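Local coordinates for teichoic acid biosynthesis protein F (Staphylococcus epidermidis, PDB 3L7I) that belongs to the teichoic acid biosynthesis enzymes of the bacterial cell wall and carries a glycosyltransferase-like GT-B domain, at residues Lys539-Arg548 with Phe613-Ser624. Numbering follows the deposited sequence.
Sequences KVIMYAPTWR and FLISDCLITDYS. With SO4 (sulfate ion), chain G.
D622 folds its carboxylate between its own backbone N and carbonyl carbon (chi1 44°), and T546 places OG1 likewise (chi1 40°), so that hydroxyl and carboxylate meet where the chain leaves the two strands. T546 OG1 donates to D622 OD2 at 2.7 Å, and T546 N reaches the same oxygen, both on its syn side; Y623 N takes the anti side. The short side chain of aspartate suits this place: its carboxylate offers OD2 to three donors and OD1 to R548 and a water. R548 NH2 lies 2.6 Å from D622 OD1 in a salt bridge, coming from above the carboxylate plane, and R548 NH1 pairs with D643. The water also meets the hydroxyl of Y543.

Strands 539-543 and 618-621 run parallel, bonded from I620 N to M542 O (2.6 Å) and A544 N to I620 O. Beta-branched I541 and I620 suit extended backbone and pack together on one face of the sheet, I541 CG2 against I620 CD1 at 3.6 Å, with C618 and Y543 on the same face. The other face holds M542 and L619; M542 SD lies obliquely to the F613 ring, 5.4 Å from its centroid, a loose Met-aromatic contact. At the start, D617 OD2 accepts from V540 N and D617 N returns a bond to V540 O.

S624 OG caps V626 N before helix 626-630 and donates to a sulfate, probably from the crystallisation liquor. The strands, first and fourth of their sheet, are central neighbours in the parallel order 3-2-1-4-5-6, the Rossmann-like pattern expected of a GT-B C-terminal domain.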
loop_
_atom_site.group_PDB
_atom_site.type_symbol
_atom_site.label_atom_id
_atom_site.label_comp_id
_atom_site.label_asym_id
_atom_site.label_seq_id
_atom_site.Cartn_x
_atom_site.Cartn_y
_atom_site.Cartn_z
ATOM N N LYS A 539 -32.950 24.465 -58.601
ATOM C CA LYS A 539 -31.911 23.453 -58.559
ATOM C C LYS A 539 -30.964 23.730 -57.389
ATOM O O LYS A 539 -31.057 24.764 -56.725
ATOM C CB LYS A 539 -31.156 23.393 -59.886
ATOM C CG LYS A 539 -31.918 22.647 -60.994
ATOM C CD LYS A 539 -31.015 22.249 -62.175
ATOM C CE LYS A 539 -30.652 23.460 -63.052
ATOM N NZ LYS A 539 -29.425 23.228 -63.887
ATOM N N VAL A 540 -30.048 22.814 -57.125
ATOM C CA VAL A 540 -29.393 22.823 -55.822
ATOM C C VAL A 540 -27.870 22.692 -55.855
ATOM O O VAL A 540 -27.333 21.643 -56.225
ATOM C CB VAL A 540 -29.972 21.710 -54.937
ATOM C CG1 VAL A 540 -29.132 21.528 -53.677
ATOM C CG2 VAL A 540 -31.409 22.009 -54.606
ATOM N N ILE A 541 -27.184 23.762 -55.450
ATOM C CA ILE A 541 -25.733 23.725 -55.286
ATOM C C ILE A 541 -25.383 23.405 -53.820
ATOM O O ILE A 541 -26.035 23.909 -52.884
ATOM C CB ILE A 541 -25.097 25.078 -55.707
ATOM C CG1 ILE A 541 -25.287 25.324 -57.195
ATOM C CG2 ILE A 541 -23.625 25.103 -55.436
ATOM C CD1 ILE A 541 -25.144 26.777 -57.563
ATOM N N MET A 542 -24.383 22.546 -53.626
ATOM C CA MET A 542 -23.839 22.306 -52.285
ATOM C C MET A 542 -22.410 22.788 -52.181
ATOM O O MET A 542 -21.604 22.548 -53.072
ATOM C CB MET A 542 -23.879 20.835 -51.898
ATOM C CG MET A 542 -24.205 20.651 -50.426
ATOM S SD MET A 542 -23.408 19.247 -49.633
ATOM C CE MET A 542 -22.925 18.316 -51.071
ATOM N N TYR A 543 -22.087 23.442 -51.077
ATOM C CA TYR A 543 -20.757 24.013 -50.920
ATOM C C TYR A 543 -20.134 23.489 -49.647
ATOM O O TYR A 543 -20.660 23.707 -48.568
ATOM C CB TYR A 543 -20.862 25.529 -50.869
ATOM C CG TYR A 543 -19.553 26.235 -50.702
ATOM C CD1 TYR A 543 -18.402 25.774 -51.319
ATOM C CD2 TYR A 543 -19.467 27.384 -49.944
ATOM C CE1 TYR A 543 -17.192 26.437 -51.163
ATOM C CE2 TYR A 543 -18.283 28.049 -49.789
ATOM C CZ TYR A 543 -17.145 27.580 -50.396
ATOM O OH TYR A 543 -15.968 28.282 -50.217
ATOM N N ALA A 544 -19.012 22.800 -49.737
ATOM C CA ALA A 544 -18.458 22.206 -48.526
ATOM C C ALA A 544 -16.945 22.312 -48.490
ATOM O O ALA A 544 -16.234 21.391 -48.885
ATOM C CB ALA A 544 -18.894 20.771 -48.419
ATOM N N PRO A 545 -16.450 23.446 -47.999
ATOM C CA PRO A 545 -15.030 23.782 -47.944
ATOM C C PRO A 545 -14.400 23.193 -46.702
ATOM O O PRO A 545 -15.038 23.187 -45.646
ATOM C CB PRO A 545 -15.045 25.306 -47.786
ATOM C CG PRO A 545 -16.498 25.705 -47.583
ATOM C CD PRO A 545 -17.287 24.476 -47.367
ATOM N N THR A 546 -13.161 22.735 -46.785
ATOM C CA THR A 546 -12.503 22.300 -45.552
ATOM C C THR A 546 -12.196 23.458 -44.614
ATOM O O THR A 546 -12.132 24.619 -45.029
ATOM C CB THR A 546 -11.181 21.578 -45.802
ATOM O OG1 THR A 546 -10.481 22.243 -46.857
ATOM C CG2 THR A 546 -11.434 20.124 -46.145
ATOM N N TRP A 547 -11.967 23.104 -43.350
ATOM C CA TRP A 547 -11.653 24.063 -42.305
ATOM C C TRP A 547 -10.252 24.606 -42.500
ATOM O O TRP A 547 -9.382 23.919 -43.039
ATOM C CB TRP A 547 -11.803 23.419 -40.927
ATOM C CG TRP A 547 -11.114 24.177 -39.856
ATOM C CD1 TRP A 547 -9.797 24.102 -39.528
ATOM C CD2 TRP A 547 -11.688 25.142 -38.983
ATOM N NE1 TRP A 547 -9.514 24.955 -38.502
ATOM C CE2 TRP A 547 -10.662 25.613 -38.145
ATOM C CE3 TRP A 547 -12.970 25.667 -38.828
ATOM C CZ2 TRP A 547 -10.870 26.570 -37.160
ATOM C CZ3 TRP A 547 -13.181 26.622 -37.848
ATOM C CH2 TRP A 547 -12.137 27.061 -37.026
ATOM N N ARG A 548 -10.054 25.847 -42.064
ATOM C CA ARG A 548 -8.767 26.523 -42.150
ATOM C C ARG A 548 -8.490 27.369 -40.902
ATOM O O ARG A 548 -9.194 28.347 -40.633
ATOM C CB ARG A 548 -8.719 27.400 -43.406
ATOM C CG ARG A 548 -8.486 26.613 -44.675
ATOM C CD ARG A 548 -8.853 27.407 -45.892
ATOM N NE ARG A 548 -10.173 27.057 -46.408
ATOM C CZ ARG A 548 -10.403 26.536 -47.613
ATOM N NH1 ARG A 548 -9.401 26.303 -48.444
ATOM N NH2 ARG A 548 -11.644 26.252 -47.989
ATOM N N PHE A 613 -25.910 14.884 -50.710
ATOM C CA PHE A 613 -25.397 14.695 -52.069
ATOM C C PHE A 613 -26.530 14.358 -53.021
ATOM O O PHE A 613 -26.636 14.947 -54.097
ATOM C CB PHE A 613 -24.322 13.600 -52.154
ATOM C CG PHE A 613 -23.075 13.912 -51.397
ATOM C CD1 PHE A 613 -22.589 15.206 -51.340
ATOM C CD2 PHE A 613 -22.383 12.913 -50.751
ATOM C CE1 PHE A 613 -21.448 15.497 -50.633
ATOM C CE2 PHE A 613 -21.238 13.201 -50.051
ATOM C CZ PHE A 613 -20.768 14.493 -49.993
ATOM N N LEU A 614 -27.362 13.396 -52.623
ATOM C CA LEU A 614 -28.438 12.890 -53.476
ATOM C C LEU A 614 -29.267 14.020 -54.074
ATOM O O LEU A 614 -29.606 13.997 -55.246
ATOM C CB LEU A 614 -29.354 11.953 -52.699
ATOM C CG LEU A 614 -28.915 10.497 -52.610
ATOM C CD1 LEU A 614 -30.083 9.644 -52.170
ATOM C CD2 LEU A 614 -28.388 10.008 -53.952
ATOM N N ILE A 615 -29.583 15.025 -53.270
ATOM C CA ILE A 615 -30.376 16.121 -53.788
ATOM C C ILE A 615 -29.542 17.266 -54.396
ATOM O O ILE A 615 -30.091 18.317 -54.706
ATOM C CB ILE A 615 -31.354 16.675 -52.722
ATOM C CG1 ILE A 615 -30.582 17.407 -51.623
ATOM C CG2 ILE A 615 -32.266 15.566 -52.183
ATOM C CD1 ILE A 615 -31.467 18.159 -50.632
ATOM N N SER A 616 -28.241 17.068 -54.597
ATOM C CA SER A 616 -27.395 18.154 -55.106
ATOM C C SER A 616 -27.082 18.033 -56.588
ATOM O O SER A 616 -26.572 16.998 -57.031
ATOM C CB SER A 616 -26.071 18.219 -54.356
ATOM O OG SER A 616 -26.240 18.622 -53.015
ATOM N N ASP A 617 -27.359 19.101 -57.337
ATOM C CA ASP A 617 -27.083 19.146 -58.769
ATOM C C ASP A 617 -25.607 19.345 -59.073
ATOM O O ASP A 617 -25.154 19.021 -60.163
ATOM C CB ASP A 617 -27.919 20.225 -59.442
ATOM C CG ASP A 617 -29.406 19.913 -59.398
ATOM O OD1 ASP A 617 -29.866 19.012 -60.157
ATOM O OD2 ASP A 617 -30.116 20.564 -58.596
ATOM N N CYS A 618 -24.864 19.885 -58.116
ATOM C CA CYS A 618 -23.413 19.922 -58.210
ATOM C C CYS A 618 -22.820 20.113 -56.826
ATOM O O CYS A 618 -23.537 20.454 -55.886
ATOM C CB CYS A 618 -22.932 21.031 -59.146
ATOM S SG CYS A 618 -23.273 22.731 -58.590
ATOM N N LEU A 619 -21.510 19.889 -56.715
ATOM C CA LEU A 619 -20.757 20.050 -55.475
ATOM C C LEU A 619 -19.715 21.153 -55.642
ATOM O O LEU A 619 -19.001 21.196 -56.648
ATOM C CB LEU A 619 -20.040 18.747 -55.131
ATOM C CG LEU A 619 -19.975 18.465 -53.624
ATOM C CD1 LEU A 619 -18.938 17.413 -53.281
ATOM C CD2 LEU A 619 -19.727 19.740 -52.855
ATOM N N ILE A 620 -19.604 22.058 -54.681
ATOM C CA ILE A 620 -18.447 22.945 -54.689
ATOM C C ILE A 620 -17.649 22.626 -53.451
ATOM O O ILE A 620 -18.185 22.613 -52.332
ATOM C CB ILE A 620 -18.820 24.431 -54.682
ATOM C CG1 ILE A 620 -19.800 24.732 -55.805
ATOM C CG2 ILE A 620 -17.573 25.297 -54.822
ATOM C CD1 ILE A 620 -20.171 26.185 -55.866
ATOM N N THR A 621 -16.366 22.352 -53.648
ATOM C CA THR A 621 -15.508 22.014 -52.533
ATOM C C THR A 621 -14.085 22.518 -52.819
ATOM O O THR A 621 -13.893 23.323 -53.735
ATOM C CB THR A 621 -15.568 20.517 -52.281
ATOM O OG1 THR A 621 -14.910 20.230 -51.050
ATOM C CG2 THR A 621 -14.908 19.748 -53.424
ATOM N N ASP A 622 -13.100 22.100 -52.025
ATOM C CA ASP A 622 -11.714 22.448 -52.325
ATOM C C ASP A 622 -10.740 21.298 -52.124
ATOM O O ASP A 622 -10.325 20.681 -53.100
ATOM C CB ASP A 622 -11.261 23.689 -51.560
ATOM C CG ASP A 622 -11.701 23.677 -50.132
ATOM O OD1 ASP A 622 -12.517 24.537 -49.774
ATOM O OD2 ASP A 622 -11.243 22.810 -49.356
ATOM N N TYR A 623 -10.370 21.020 -50.869
ATOM C CA TYR A 623 -9.493 19.901 -50.537
ATOM C C TYR A 623 -10.230 18.960 -49.608
ATOM O O TYR A 623 -10.045 18.995 -48.402
ATOM C CB TYR A 623 -8.233 20.403 -49.828
ATOM C CG TYR A 623 -7.818 21.747 -50.312
ATOM C CD1 TYR A 623 -7.910 22.858 -49.484
ATOM C CD2 TYR A 623 -7.382 21.922 -51.631
ATOM C CE1 TYR A 623 -7.553 24.113 -49.948
ATOM C CE2 TYR A 623 -7.029 23.167 -52.108
ATOM C CZ TYR A 623 -7.112 24.265 -51.267
ATOM O OH TYR A 623 -6.756 25.515 -51.736
ATOM N N SER A 624 -11.070 18.098 -50.140
ATOM C CA SER A 624 -11.839 17.266 -49.246
ATOM C C SER A 624 -12.077 15.912 -49.842
ATOM O O SER A 624 -12.308 15.776 -51.043
ATOM C CB SER A 624 -13.171 17.929 -48.921
ATOM O OG SER A 624 -13.949 17.082 -48.100
HETATM S S SO4 G . -10.888 15.812 -45.498
HETATM O O1 SO4 G . -11.497 16.840 -44.643
HETATM O O2 SO4 G . -9.744 16.388 -46.211
HETATM O O3 SO4 G . -10.428 14.684 -44.688
HETATM O O4 SO4 G . -11.884 15.334 -46.457
HETATM O O HOH W 1 -13.846 26.698 -51.000
#